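Long-range contacts in mandelate racemase/muconate lactonizing enzyme-like protein (Rubrobacter xylanophilus DSM 9941, PDB 2QQ6), which binds a magnesium ion in a barrel of the enolase superfamily and probably has lyase activity on a substrate not identified here: residues Met233-Glu243 and Thr260-Asn269; Glu248-Val256 and Glu278-Asp286. All blocks are in the same frame, centred on the assembly; numbering follows the deposited sequence.

Interaction 1. Residues Met233-Glu243 and Thr260-Asn269; sequences MEPFGLLWLEE and TSTPICAGEN. With MG (magnesium ion), chain D.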
HETATM    1  N   MSE B 233     -11.543 -25.673  16.615  1.00 33.22           N
HETATM    2  CA  MSE B 233     -11.639 -24.582  17.567  1.00 35.90           C
HETATM    3  C   MSE B 233     -13.047 -24.422  18.108  1.00 36.06           C
HETATM    4  O   MSE B 233     -13.281 -23.642  19.039  1.00 37.30           O
HETATM    5  CB  MSE B 233     -11.184 -23.276  16.919  1.00 38.57           C
HETATM    6  CG  MSE B 233      -9.671 -23.169  16.818  1.00 44.54           C
HETATM    7 SE   MSE B 233      -8.859 -23.393  18.626  1.00 47.70          SE
HETATM    8  CE  MSE B 233      -8.439 -25.341  18.583  1.00 50.83           C
ATOM      9  N   GLU B 234     -13.987 -25.179  17.550  1.00 35.18           N
ATOM     10  CA  GLU B 234     -15.377 -25.065  17.977  1.00 33.99           C
ATOM     11  C   GLU B 234     -15.663 -25.347  19.458  1.00 33.85           C
ATOM     12  O   GLU B 234     -16.356 -24.583  20.117  1.00 34.58           O
ATOM     13  CB  GLU B 234     -16.272 -25.935  17.080  1.00 32.10           C
ATOM     14  CG  GLU B 234     -16.074 -25.646  15.597  1.00 33.63           C
ATOM     15  CD  GLU B 234     -17.126 -26.266  14.684  1.00 33.84           C
ATOM     16  OE1 GLU B 234     -17.599 -27.392  14.954  1.00 34.16           O
ATOM     17  OE2 GLU B 234     -17.465 -25.626  13.671  1.00 33.37           O
ATOM     18  N   PRO B 235     -15.127 -26.437  20.007  1.00 33.98           N
ATOM     19  CA  PRO B 235     -15.401 -26.722  21.418  1.00 33.33           C
ATOM     20  C   PRO B 235     -14.895 -25.745  22.498  1.00 32.81           C
ATOM     21  O   PRO B 235     -15.436 -25.709  23.607  1.00 32.66           O
ATOM     22  CB  PRO B 235     -14.813 -28.121  21.592  1.00 33.35           C
ATOM     23  CG  PRO B 235     -15.031 -28.736  20.265  1.00 32.97           C
ATOM     24  CD  PRO B 235     -14.585 -27.630  19.339  1.00 34.54           C
ATOM     25  N   PHE B 236     -13.881 -24.945  22.190  1.00 32.01           N
ATOM     26  CA  PHE B 236     -13.329 -24.044  23.200  1.00 32.02           C
ATOM     27  C   PHE B 236     -14.011 -22.695  23.367  1.00 31.25           C
ATOM     28  O   PHE B 236     -13.531 -21.853  24.138  1.00 31.51           O
ATOM     29  CB  PHE B 236     -11.839 -23.818  22.932  1.00 32.70           C
ATOM     30  CG  PHE B 236     -11.051 -25.089  22.800  1.00 35.33           C
ATOM     31  CD1 PHE B 236     -10.928 -25.724  21.569  1.00 36.85           C
ATOM     32  CD2 PHE B 236     -10.453 -25.671  23.913  1.00 36.17           C
ATOM     33  CE1 PHE B 236     -10.226 -26.916  21.452  1.00 35.89           C
ATOM     34  CE2 PHE B 236      -9.749 -26.863  23.800  1.00 35.53           C
ATOM     35  CZ  PHE B 236      -9.636 -27.485  22.569  1.00 35.22           C
ATOM     36  N   GLY B 237     -15.118 -22.491  22.653  1.00 29.99           N
ATOM     37  CA  GLY B 237     -15.837 -21.231  22.725  1.00 28.49           C
ATOM     38  C   GLY B 237     -14.925 -20.016  22.670  1.00 29.20           C
ATOM     39  O   GLY B 237     -15.015 -19.127  23.515  1.00 29.06           O
ATOM     40  N   LEU B 238     -14.039 -19.970  21.680  1.00 29.40           N
ATOM     41  CA  LEU B 238     -13.116 -18.848  21.544  1.00 29.27           C
ATOM     42  C   LEU B 238     -13.862 -17.535  21.334  1.00 28.93           C
ATOM     43  O   LEU B 238     -15.023 -17.524  20.937  1.00 26.03           O
ATOM     44  CB  LEU B 238     -12.182 -19.061  20.353  1.00 29.67           C
ATOM     45  CG  LEU B 238     -11.439 -20.382  20.225  1.00 30.26           C
ATOM     46  CD1 LEU B 238     -10.585 -20.331  18.976  1.00 30.77           C
ATOM     47  CD2 LEU B 238     -10.576 -20.622  21.448  1.00 30.79           C
ATOM     48  N   LEU B 239     -13.186 -16.425  21.608  1.00 30.50           N
ATOM     49  CA  LEU B 239     -13.792 -15.114  21.412  1.00 32.28           C
ATOM     50  C   LEU B 239     -13.937 -14.981  19.893  1.00 33.50           C
ATOM     51  O   LEU B 239     -14.947 -14.492  19.371  1.00 32.94           O
ATOM     52  CB  LEU B 239     -12.883 -14.007  21.981  1.00 31.37           C
ATOM     53  CG  LEU B 239     -13.410 -12.569  21.877  1.00 30.44           C
ATOM     54  CD1 LEU B 239     -14.825 -12.495  22.413  1.00 29.95           C
ATOM     55  CD2 LEU B 239     -12.520 -11.640  22.652  1.00 29.85           C
ATOM     56  N   TRP B 240     -12.904 -15.443  19.200  1.00 33.99           N
ATOM     57  CA  TRP B 240     -12.868 -15.446  17.752  1.00 33.35           C
ATOM     58  C   TRP B 240     -11.569 -16.106  17.336  1.00 32.81           C
ATOM     59  O   TRP B 240     -10.696 -16.365  18.168  1.00 31.85           O
ATOM     60  CB  TRP B 240     -12.941 -14.019  17.185  1.00 33.71           C
ATOM     61  CG  TRP B 240     -11.680 -13.221  17.269  1.00 35.46           C
ATOM     62  CD1 TRP B 240     -10.468 -13.522  16.705  1.00 36.92           C
ATOM     63  CD2 TRP B 240     -11.517 -11.954  17.910  1.00 36.83           C
ATOM     64  NE1 TRP B 240      -9.565 -12.519  16.953  1.00 36.96           N
ATOM     65  CE2 TRP B 240     -10.182 -11.541  17.690  1.00 37.36           C
ATOM     66  CE3 TRP B 240     -12.371 -11.121  18.647  1.00 37.24           C
ATOM     67  CZ2 TRP B 240      -9.682 -10.330  18.179  1.00 36.18           C
ATOM     68  CZ3 TRP B 240     -11.872  -9.915  19.134  1.00 36.20           C
ATOM     69  CH2 TRP B 240     -10.538  -9.533  18.894  1.00 35.95           C
ATOM     70  N   LEU B 241     -11.456 -16.379  16.043  1.00 32.18           N
ATOM     71  CA  LEU B 241     -10.265 -16.987  15.479  1.00 30.48           C
ATOM     72  C   LEU B 241      -9.769 -15.994  14.428  1.00 30.12           C
ATOM     73  O   LEU B 241     -10.468 -15.722  13.454  1.00 29.52           O
ATOM     74  CB  LEU B 241     -10.631 -18.330  14.862  1.00 30.06           C
ATOM     75  CG  LEU B 241      -9.487 -19.190  14.346  1.00 30.41           C
ATOM     76  CD1 LEU B 241      -8.389 -19.265  15.373  1.00 30.53           C
ATOM     77  CD2 LEU B 241     -10.017 -20.574  13.995  1.00 31.65           C
ATOM     78  N   GLU B 242      -8.569 -15.460  14.652  1.00 28.94           N
ATOM     79  CA  GLU B 242      -7.948 -14.442  13.800  1.00 29.00           C
ATOM     80  C   GLU B 242      -7.148 -14.920  12.583  1.00 29.38           C
ATOM     81  O   GLU B 242      -6.262 -15.765  12.684  1.00 31.17           O
ATOM     82  CB  GLU B 242      -7.054 -13.550  14.683  1.00 29.78           C
ATOM     83  CG  GLU B 242      -6.652 -12.182  14.117  1.00 30.20           C
ATOM     84  CD  GLU B 242      -5.994 -11.275  15.169  1.00 30.84           C
ATOM     85  OE1 GLU B 242      -6.589 -11.082  16.243  1.00 30.28           O
ATOM     86  OE2 GLU B 242      -4.891 -10.742  14.927  1.00 30.06           O
ATOM     87  N   GLU B 243      -7.478 -14.357  11.430  1.00 28.66           N
ATOM     88  CA  GLU B 243      -6.804 -14.641  10.167  1.00 29.75           C
ATOM     89  C   GLU B 243      -6.268 -16.041   9.868  1.00 27.67           C
ATOM     90  O   GLU B 243      -5.066 -16.264   9.936  1.00 27.38           O
ATOM     91  CB  GLU B 243      -5.632 -13.663   9.971  1.00 31.91           C
ATOM     92  CG  GLU B 243      -5.967 -12.182  10.088  1.00 36.41           C
ATOM     93  CD  GLU B 243      -4.733 -11.302   9.966  1.00 39.86           C
ATOM     94  OE1 GLU B 243      -3.763 -11.554  10.717  1.00 43.98           O
ATOM     95  OE2 GLU B 243      -4.726 -10.366   9.132  1.00 41.10           O
ATOM     96  N   THR B 260     -17.026 -23.118   9.742  1.00 24.53           N
ATOM     97  CA  THR B 260     -17.174 -23.425  11.148  1.00 22.83           C
ATOM     98  C   THR B 260     -18.122 -22.524  11.936  1.00 20.75           C
ATOM     99  O   THR B 260     -18.659 -21.555  11.412  1.00 21.91           O
ATOM    100  CB  THR B 260     -15.772 -23.422  11.785  1.00 21.02           C
ATOM    101  OG1 THR B 260     -15.825 -24.017  13.082  1.00 18.47           O
ATOM    102  CG2 THR B 260     -15.229 -21.995  11.859  1.00 18.76           C
ATOM    103  N   SER B 261     -18.330 -22.886  13.198  1.00 18.95           N
ATOM    104  CA  SER B 261     -19.169 -22.137  14.116  1.00 17.56           C
ATOM    105  C   SER B 261     -18.240 -21.273  14.963  1.00 18.57           C
ATOM    106  O   SER B 261     -18.673 -20.552  15.861  1.00 20.04           O
ATOM    107  CB  SER B 261     -19.967 -23.085  15.017  1.00 17.12           C
ATOM    108  OG  SER B 261     -19.131 -23.847  15.887  1.00 17.89           O
ATOM    109  N   THR B 262     -16.949 -21.364  14.679  1.00 18.17           N
ATOM    110  CA  THR B 262     -15.968 -20.575  15.391  1.00 19.92           C
ATOM    111  C   THR B 262     -15.990 -19.181  14.753  1.00 22.00           C
ATOM    112  O   THR B 262     -15.860 -19.050  13.535  1.00 23.50           O
ATOM    113  CB  THR B 262     -14.550 -21.187  15.250  1.00 18.93           C
ATOM    114  OG1 THR B 262     -14.580 -22.568  15.622  1.00 17.90           O
ATOM    115  CG2 THR B 262     -13.560 -20.463  16.155  1.00 19.46           C
ATOM    116  N   PRO B 263     -16.158 -18.121  15.569  1.00 21.76           N
ATOM    117  CA  PRO B 263     -16.199 -16.738  15.071  1.00 22.40           C
ATOM    118  C   PRO B 263     -14.921 -16.321  14.350  1.00 21.69           C
ATOM    119  O   PRO B 263     -13.821 -16.496  14.861  1.00 21.46           O
ATOM    120  CB  PRO B 263     -16.427 -15.917  16.335  1.00 21.28           C
ATOM    121  CG  PRO B 263     -17.077 -16.899  17.266  1.00 21.59           C
ATOM    122  CD  PRO B 263     -16.314 -18.149  17.031  1.00 20.29           C
ATOM    123  N   ILE B 264     -15.080 -15.769  13.156  1.00 22.16           N
ATOM    124  CA  ILE B 264     -13.938 -15.336  12.371  1.00 22.87           C
ATOM    125  C   ILE B 264     -13.772 -13.840  12.478  1.00 24.62           C
ATOM    126  O   ILE B 264     -14.724 -13.079  12.322  1.00 24.30           O
ATOM    127  CB  ILE B 264     -14.091 -15.706  10.881  1.00 21.60           C
ATOM    128  CG1 ILE B 264     -14.307 -17.220  10.736  1.00 20.52           C
ATOM    129  CG2 ILE B 264     -12.863 -15.231  10.098  1.00 21.05           C
ATOM    130  CD1 ILE B 264     -13.284 -18.099  11.431  1.00 16.01           C
ATOM    131  N   CYS B 265     -12.547 -13.427  12.757  1.00 26.75           N
ATOM    132  CA  CYS B 265     -12.239 -12.016  12.881  1.00 28.70           C
ATOM    133  C   CYS B 265     -11.029 -11.678  12.045  1.00 27.94           C
ATOM    134  O   CYS B 265     -10.099 -12.476  11.940  1.00 26.16           O
ATOM    135  CB  CYS B 265     -11.956 -11.641  14.336  1.00 30.20           C
ATOM    136  SG  CYS B 265     -11.225  -9.996  14.480  1.00 34.90           S
ATOM    137  N   ALA B 266     -11.044 -10.487  11.458  1.00 27.95           N
ATOM    138  CA  ALA B 266      -9.938 -10.045  10.630  1.00 29.75           C
ATOM    139  C   ALA B 266     -10.035  -8.547  10.429  1.00 31.25           C
ATOM    140  O   ALA B 266     -11.001  -7.929  10.870  1.00 33.24           O
ATOM    141  CB  ALA B 266      -9.975 -10.759   9.288  1.00 27.68           C
ATOM    142  N   GLY B 267      -9.031  -7.960   9.785  1.00 32.89           N
ATOM    143  CA  GLY B 267      -9.077  -6.532   9.536  1.00 35.27           C
ATOM    144  C   GLY B 267      -7.813  -5.724   9.741  1.00 36.47           C
ATOM    145  O   GLY B 267      -7.761  -4.566   9.334  1.00 37.14           O
ATOM    146  N   GLU B 268      -6.794  -6.305  10.357  1.00 37.52           N
ATOM    147  CA  GLU B 268      -5.560  -5.558  10.593  1.00 39.26           C
ATOM    148  C   GLU B 268      -4.693  -5.370   9.351  1.00 39.76           C
ATOM    149  O   GLU B 268      -3.767  -4.561   9.350  1.00 39.85           O
ATOM    150  CB  GLU B 268      -4.734  -6.231  11.686  1.00 41.22           C
ATOM    151  CG  GLU B 268      -4.426  -7.690  11.426  1.00 42.92           C
ATOM    152  CD  GLU B 268      -3.435  -8.241  12.412  1.00 44.52           C
ATOM    153  OE1 GLU B 268      -2.290  -7.745  12.426  1.00 45.61           O
ATOM    154  OE2 GLU B 268      -3.797  -9.162  13.177  1.00 45.96           O
ATOM    155  N   ASN B 269      -4.987  -6.114   8.292  1.00 40.02           N
ATOM    156  CA  ASN B 269      -4.202  -5.992   7.077  1.00 39.37           C
ATOM    157  C   ASN B 269      -4.956  -5.365   5.911  1.00 39.09           C
ATOM    158  O   ASN B 269      -4.480  -5.374   4.782  1.00 38.82           O
ATOM    159  CB  ASN B 269      -3.640  -7.354   6.674  1.00 40.00           C
ATOM    160  CG  ASN B 269      -2.521  -7.803   7.582  1.00 40.76           C
ATOM    161  OD1 ASN B 269      -1.591  -7.044   7.853  1.00 40.41           O
ATOM    162  ND2 ASN B 269      -2.599  -9.041   8.056  1.00 41.57           N
TER
HETATM  163 MG    MG D 409      -2.815 -10.015  14.746  1.00 45.28          MG

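Interaction 2. Residues Glu248-Val256 and Glu278-Asp286; sequences ENLDALAEV and ELFAKRAVD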
ATOM      1  N   GLU B 248      -4.663 -11.501   1.434  1.00 26.30           N
ATOM      2  CA  GLU B 248      -4.972 -11.039   0.094  1.00 25.97           C
ATOM      3  C   GLU B 248      -6.403 -11.346  -0.353  1.00 26.30           C
ATOM      4  O   GLU B 248      -7.193 -10.433  -0.602  1.00 29.32           O
ATOM      5  CB  GLU B 248      -3.998 -11.647  -0.912  1.00 27.23           C
ATOM      6  CG  GLU B 248      -2.541 -11.341  -0.674  1.00 29.49           C
ATOM      7  CD  GLU B 248      -1.969 -12.101   0.503  1.00 33.04           C
ATOM      8  OE1 GLU B 248      -1.616 -11.445   1.515  1.00 34.66           O
ATOM      9  OE2 GLU B 248      -1.869 -13.347   0.411  1.00 30.83           O
ATOM     10  N   ASN B 249      -6.723 -12.633  -0.457  1.00 23.98           N
ATOM     11  CA  ASN B 249      -8.028 -13.099  -0.909  1.00 22.46           C
ATOM     12  C   ASN B 249      -9.050 -13.190   0.220  1.00 22.71           C
ATOM     13  O   ASN B 249      -8.931 -14.029   1.116  1.00 22.37           O
ATOM     14  CB  ASN B 249      -7.852 -14.468  -1.566  1.00 23.19           C
ATOM     15  CG  ASN B 249      -9.062 -14.906  -2.363  1.00 21.08           C
ATOM     16  OD1 ASN B 249     -10.199 -14.740  -1.936  1.00 22.10           O
ATOM     17  ND2 ASN B 249      -8.815 -15.493  -3.522  1.00 19.78           N
ATOM     18  N   LEU B 250     -10.067 -12.333   0.171  1.00 23.33           N
ATOM     19  CA  LEU B 250     -11.088 -12.341   1.214  1.00 24.93           C
ATOM     20  C   LEU B 250     -12.151 -13.407   0.984  1.00 26.58           C
ATOM     21  O   LEU B 250     -12.816 -13.863   1.919  1.00 27.45           O
ATOM     22  CB  LEU B 250     -11.731 -10.966   1.336  1.00 22.01           C
ATOM     23  CG  LEU B 250     -10.735  -9.852   1.645  1.00 21.27           C
ATOM     24  CD1 LEU B 250     -11.483  -8.639   2.132  1.00 20.83           C
ATOM     25  CD2 LEU B 250      -9.748 -10.302   2.690  1.00 21.70           C
ATOM     26  N   ASP B 251     -12.307 -13.805  -0.270  1.00 28.20           N
ATOM     27  CA  ASP B 251     -13.263 -14.838  -0.610  1.00 29.34           C
ATOM     28  C   ASP B 251     -12.874 -16.080   0.165  1.00 28.98           C
ATOM     29  O   ASP B 251     -13.730 -16.831   0.641  1.00 28.67           O
ATOM     30  CB  ASP B 251     -13.220 -15.127  -2.110  1.00 33.00           C
ATOM     31  CG  ASP B 251     -13.935 -14.064  -2.926  1.00 37.01           C
ATOM     32  OD1 ASP B 251     -13.991 -14.198  -4.172  1.00 39.32           O
ATOM     33  OD2 ASP B 251     -14.446 -13.098  -2.320  1.00 38.77           O
ATOM     34  N   ALA B 252     -11.568 -16.278   0.298  1.00 27.58           N
ATOM     35  CA  ALA B 252     -11.037 -17.432   1.005  1.00 28.04           C
ATOM     36  C   ALA B 252     -11.408 -17.353   2.480  1.00 28.77           C
ATOM     37  O   ALA B 252     -11.900 -18.332   3.065  1.00 28.55           O
ATOM     38  CB  ALA B 252      -9.535 -17.481   0.843  1.00 27.87           C
ATOM     39  N   LEU B 253     -11.172 -16.181   3.071  1.00 27.11           N
ATOM     40  CA  LEU B 253     -11.483 -15.948   4.472  1.00 23.09           C
ATOM     41  C   LEU B 253     -12.959 -16.202   4.674  1.00 23.53           C
ATOM     42  O   LEU B 253     -13.368 -16.769   5.692  1.00 23.44           O
ATOM     43  CB  LEU B 253     -11.157 -14.511   4.853  1.00 20.52           C
ATOM     44  CG  LEU B 253     -11.488 -14.115   6.287  1.00 17.04           C
ATOM     45  CD1 LEU B 253     -10.652 -14.904   7.267  1.00 17.47           C
ATOM     46  CD2 LEU B 253     -11.233 -12.650   6.445  1.00 16.45           C
ATOM     47  N   ALA B 254     -13.756 -15.786   3.691  1.00 22.02           N
ATOM     48  CA  ALA B 254     -15.202 -15.967   3.749  1.00 22.48           C
ATOM     49  C   ALA B 254     -15.585 -17.445   3.625  1.00 23.08           C
ATOM     50  O   ALA B 254     -16.528 -17.916   4.268  1.00 19.95           O
ATOM     51  CB  ALA B 254     -15.863 -15.154   2.652  1.00 20.16           C
ATOM     52  N   GLU B 255     -14.837 -18.177   2.806  1.00 25.66           N
ATOM     53  CA  GLU B 255     -15.116 -19.590   2.616  1.00 28.29           C
ATOM     54  C   GLU B 255     -14.875 -20.329   3.920  1.00 29.01           C
ATOM     55  O   GLU B 255     -15.588 -21.272   4.255  1.00 29.74           O
ATOM     56  CB  GLU B 255     -14.240 -20.179   1.511  1.00 30.27           C
ATOM     57  CG  GLU B 255     -14.591 -21.636   1.203  1.00 36.06           C
ATOM     58  CD  GLU B 255     -13.788 -22.211   0.050  1.00 39.83           C
ATOM     59  OE1 GLU B 255     -13.998 -21.759  -1.098  1.00 44.39           O
ATOM     60  OE2 GLU B 255     -12.947 -23.105   0.287  1.00 38.35           O
ATOM     61  N   VAL B 256     -13.863 -19.895   4.659  1.00 28.34           N
ATOM     62  CA  VAL B 256     -13.567 -20.511   5.937  1.00 27.84           C
ATOM     63  C   VAL B 256     -14.681 -20.212   6.954  1.00 26.45           C
ATOM     64  O   VAL B 256     -15.123 -21.098   7.687  1.00 25.28           O
ATOM     65  CB  VAL B 256     -12.218 -19.994   6.508  1.00 28.56           C
ATOM     66  CG1 VAL B 256     -11.996 -20.542   7.903  1.00 28.25           C
ATOM     67  CG2 VAL B 256     -11.073 -20.414   5.613  1.00 28.54           C
ATOM     68  N   GLU B 278     -15.701  -4.003   0.703  1.00 35.69           N
ATOM     69  CA  GLU B 278     -15.616  -5.301   0.055  1.00 35.95           C
ATOM     70  C   GLU B 278     -15.623  -6.406   1.099  1.00 33.68           C
ATOM     71  O   GLU B 278     -16.231  -7.450   0.905  1.00 32.48           O
ATOM     72  CB  GLU B 278     -14.341  -5.369  -0.774  1.00 40.70           C
ATOM     73  CG  GLU B 278     -14.353  -4.466  -2.001  1.00 47.21           C
ATOM     74  CD  GLU B 278     -15.195  -5.032  -3.153  1.00 51.94           C
ATOM     75  OE1 GLU B 278     -15.343  -4.334  -4.186  1.00 54.62           O
ATOM     76  OE2 GLU B 278     -15.698  -6.172  -3.031  1.00 53.33           O
ATOM     77  N   LEU B 279     -14.946  -6.170   2.215  1.00 32.06           N
ATOM     78  CA  LEU B 279     -14.903  -7.154   3.285  1.00 31.19           C
ATOM     79  C   LEU B 279     -16.333  -7.461   3.721  1.00 31.21           C
ATOM     80  O   LEU B 279     -16.816  -8.582   3.574  1.00 30.70           O
ATOM     81  CB  LEU B 279     -14.117  -6.614   4.477  1.00 29.70           C
ATOM     82  CG  LEU B 279     -13.750  -7.655   5.532  1.00 29.30           C
ATOM     83  CD1 LEU B 279     -12.647  -8.536   5.006  1.00 27.01           C
ATOM     84  CD2 LEU B 279     -13.304  -6.973   6.798  1.00 29.04           C
ATOM     85  N   PHE B 280     -17.007  -6.451   4.255  1.00 30.72           N
ATOM     86  CA  PHE B 280     -18.379  -6.609   4.704  1.00 29.84           C
ATOM     87  C   PHE B 280     -19.257  -7.120   3.584  1.00 28.08           C
ATOM     88  O   PHE B 280     -20.204  -7.855   3.824  1.00 26.83           O
ATOM     89  CB  PHE B 280     -18.900  -5.280   5.242  1.00 31.29           C
ATOM     90  CG  PHE B 280     -18.141  -4.795   6.432  1.00 32.64           C
ATOM     91  CD1 PHE B 280     -17.627  -3.503   6.472  1.00 34.19           C
ATOM     92  CD2 PHE B 280     -17.883  -5.656   7.495  1.00 31.23           C
ATOM     93  CE1 PHE B 280     -16.862  -3.080   7.556  1.00 34.57           C
ATOM     94  CE2 PHE B 280     -17.127  -5.245   8.573  1.00 31.04           C
ATOM     95  CZ  PHE B 280     -16.612  -3.957   8.606  1.00 32.85           C
ATOM     96  N   ALA B 281     -18.930  -6.742   2.355  1.00 28.86           N
ATOM     97  CA  ALA B 281     -19.694  -7.194   1.193  1.00 30.37           C
ATOM     98  C   ALA B 281     -19.704  -8.722   1.110  1.00 31.58           C
ATOM     99  O   ALA B 281     -20.764  -9.336   0.964  1.00 32.18           O
ATOM    100  CB  ALA B 281     -19.108  -6.611  -0.086  1.00 28.32           C
ATOM    101  N   LYS B 282     -18.521  -9.327   1.204  1.00 32.31           N
ATOM    102  CA  LYS B 282     -18.400 -10.776   1.149  1.00 32.94           C
ATOM    103  C   LYS B 282     -18.907 -11.474   2.407  1.00 33.39           C
ATOM    104  O   LYS B 282     -18.965 -12.695   2.443  1.00 32.91           O
ATOM    105  CB  LYS B 282     -16.946 -11.186   0.927  1.00 32.33           C
ATOM    106  CG  LYS B 282     -16.435 -11.066  -0.498  1.00 32.94           C
ATOM    107  CD  LYS B 282     -15.726  -9.751  -0.748  1.00 33.81           C
ATOM    108  CE  LYS B 282     -14.665  -9.903  -1.826  1.00 33.53           C
ATOM    109  NZ  LYS B 282     -15.216 -10.506  -3.066  1.00 35.08           N
ATOM    110  N   ARG B 283     -19.277 -10.709   3.430  1.00 35.19           N
ATOM    111  CA  ARG B 283     -19.747 -11.287   4.689  1.00 38.81           C
ATOM    112  C   ARG B 283     -18.667 -12.249   5.205  1.00 37.61           C
ATOM    113  O   ARG B 283     -18.953 -13.413   5.516  1.00 38.38           O
ATOM    114  CB  ARG B 283     -21.039 -12.085   4.476  1.00 44.13           C
ATOM    115  CG  ARG B 283     -22.182 -11.372   3.786  1.00 50.83           C
ATOM    116  CD  ARG B 283     -23.225 -12.406   3.343  1.00 59.36           C
ATOM    117  NE  ARG B 283     -22.595 -13.529   2.632  1.00 66.24           N
ATOM    118  CZ  ARG B 283     -23.246 -14.544   2.055  1.00 69.30           C
ATOM    119  NH1 ARG B 283     -24.579 -14.609   2.084  1.00 70.26           N
ATOM    120  NH2 ARG B 283     -22.556 -15.509   1.446  1.00 69.78           N
ATOM    121  N   ALA B 284     -17.434 -11.764   5.312  1.00 35.18           N
ATOM    122  CA  ALA B 284     -16.322 -12.612   5.730  1.00 32.76           C
ATOM    123  C   ALA B 284     -15.926 -12.592   7.195  1.00 30.83           C
ATOM    124  O   ALA B 284     -15.108 -13.401   7.609  1.00 30.19           O
ATOM    125  CB  ALA B 284     -15.103 -12.290   4.876  1.00 31.81           C
ATOM    126  N   VAL B 285     -16.497 -11.688   7.982  1.00 30.41           N
ATOM    127  CA  VAL B 285     -16.126 -11.589   9.388  1.00 28.89           C
ATOM    128  C   VAL B 285     -17.254 -11.563  10.376  1.00 28.96           C
ATOM    129  O   VAL B 285     -18.351 -11.106  10.081  1.00 30.09           O
ATOM    130  CB  VAL B 285     -15.323 -10.317   9.671  1.00 27.36           C
ATOM    131  CG1 VAL B 285     -14.059 -10.302   8.859  1.00 29.32           C
ATOM    132  CG2 VAL B 285     -16.163  -9.108   9.364  1.00 25.97           C
ATOM    133  N   ASP B 286     -16.960 -12.049  11.569  1.00 29.15           N
ATOM    134  CA  ASP B 286     -17.916 -12.018  12.656  1.00 29.92           C
ATOM    135  C   ASP B 286     -17.541 -10.750  13.408  1.00 29.15           C
ATOM    136  O   ASP B 286     -18.395 -10.076  13.968  1.00 28.82           O
ATOM    137  CB  ASP B 286     -17.747 -13.240  13.553  1.00 32.11           C
ATOM    138  CG  ASP B 286     -18.447 -14.460  13.004  1.00 34.84           C
ATOM    139  OD1 ASP B 286     -19.646 -14.649  13.322  1.00 36.38           O
ATOM    140  OD2 ASP B 286     -17.803 -15.223  12.248  1.00 34.85           O
TER

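Interaction 1. Residues Met233-Glu243 and Thr260-Asn269
Cys-265 lies over one face of the Trp-240 indole. Its CB is 3.4 Å from the centroid of the five-membered ring, a CH-pi contact. SG sits over the same ring, because chi1 of 168° places it opposite the backbone N. In the plane of the indole, the backbone N of Glu-242 lies at the edge.

The carboxylates of Glu-243 and Glu-268 lie nearly parallel, with planes 5° apart. Glu-242 and Glu-268 turn their planes 66° apart and share the magnesium ion. Glu-242 OE2 binds it at 2.2 Å and Glu-268 OE2 at 2.0 Å; Asp-216 adds the third protein ligand. The metal probably offsets the negative charge of Glu-242 OE2 and Glu-268 OE2, which lie 2.6 Å apart. Lys-169 forms a salt bridge with Glu-242 OE1. Glu-243 takes a weak hydrogen bond at OE2 from Asn-269 ND2, 2.7 Å away.

The backbones pair as parallel strands. Leu-241 N donates to Pro-263 O, Cys-265 N to Leu-241 O and Glu-243 N to Cys-265 O. At the far end, Glu-234 OE2 accepts from Ser-261 N at 2.9 Å.

Strands 241-242 and 264-266 are neighbours in the barrel of the enolase C-terminal domain, where strand 212-216 flanks the first, strand 287-288 flanks the second, and helix 250-257 packs on Ile-264 and Ala-266.

Interaction 2. Residues Glu248-Val256 and Glu278-Asp286
Lys-282 reaches across from the end of helix 272-282 to Asp-251 in the first turn of helix 250-257. These are consecutive outer helices of the beta/alpha barrel that forms the enolase-like C-terminal domain. Their short segments run at 35° to each other, with axes 9.9 Å apart.

The lysine chain can be followed outward. CB faces the methyl of Ala-254 at the limit of contact. With chi1 at -78°, CG stands beside the backbone N and comes within 3.4 Å of Asp-251 OD2. CD stays 3.9 Å from Asp-251 OD2, but its place in the model is doubtful. CE lies near the same OD2 and 4.4 Å from Leu-250 CB. NZ then forms a salt bridge with Asp-251 OD2 at 2.8 Å. It meets the oxygen on the syn side, 15° out of the carboxylate plane. With an alanine here, Asp-251 OD2 would probably be left without its positive mate, and the aspartate would be freer to turn. Asp-251 OD1 also makes a long, weak ion pair with Arg-277 of the second subunit, so the salt bridge sits close to the dimer interface.

Asn-249 N-caps helix 250-257, its OD1 accepting from Ala-252 N at 3.0 Å. Helix 272-282 ends in a Schellman motif at Arg-283, which has positive phi. The chain then turns back toward the neighbouring helix and brings in Ala-284. Beyond the salt bridge, the rest of the contact is apolar. Leu-250 and Leu-279 face each other, though the exact fit of their tips is doubtful. Leu-253 CD2 rests against Ala-284 and reaches Val-285 CG1. The backbones come nearest at two alanines, where Ala-254 CB meets Ala-284 CB at 3.7 Å.

Overall arrangement
Following the chain, Met-233-Glu-243 comes first and leads through strand 241-242 into helix 250-257. Thr-260-Asn-269 then returns through strand 264-266 and closes interaction 1 as a beta-alpha-beta crossover. Helix 272-282 and the turn after it close interaction 2 against helix 250-257. The two loops cross, since their segments alternate along the chain. Interaction 1 ties neighbouring barrel strands at the magnesium site; interaction 2 ties the helices outside them. Their centres are 13 Å apart. Leu-253 joins the layers by packing on Ile-264 and Ala-266, and Asp-286 N probably hydrogen-bonds to Ile-264 O. Both contacts also touch the second subunit.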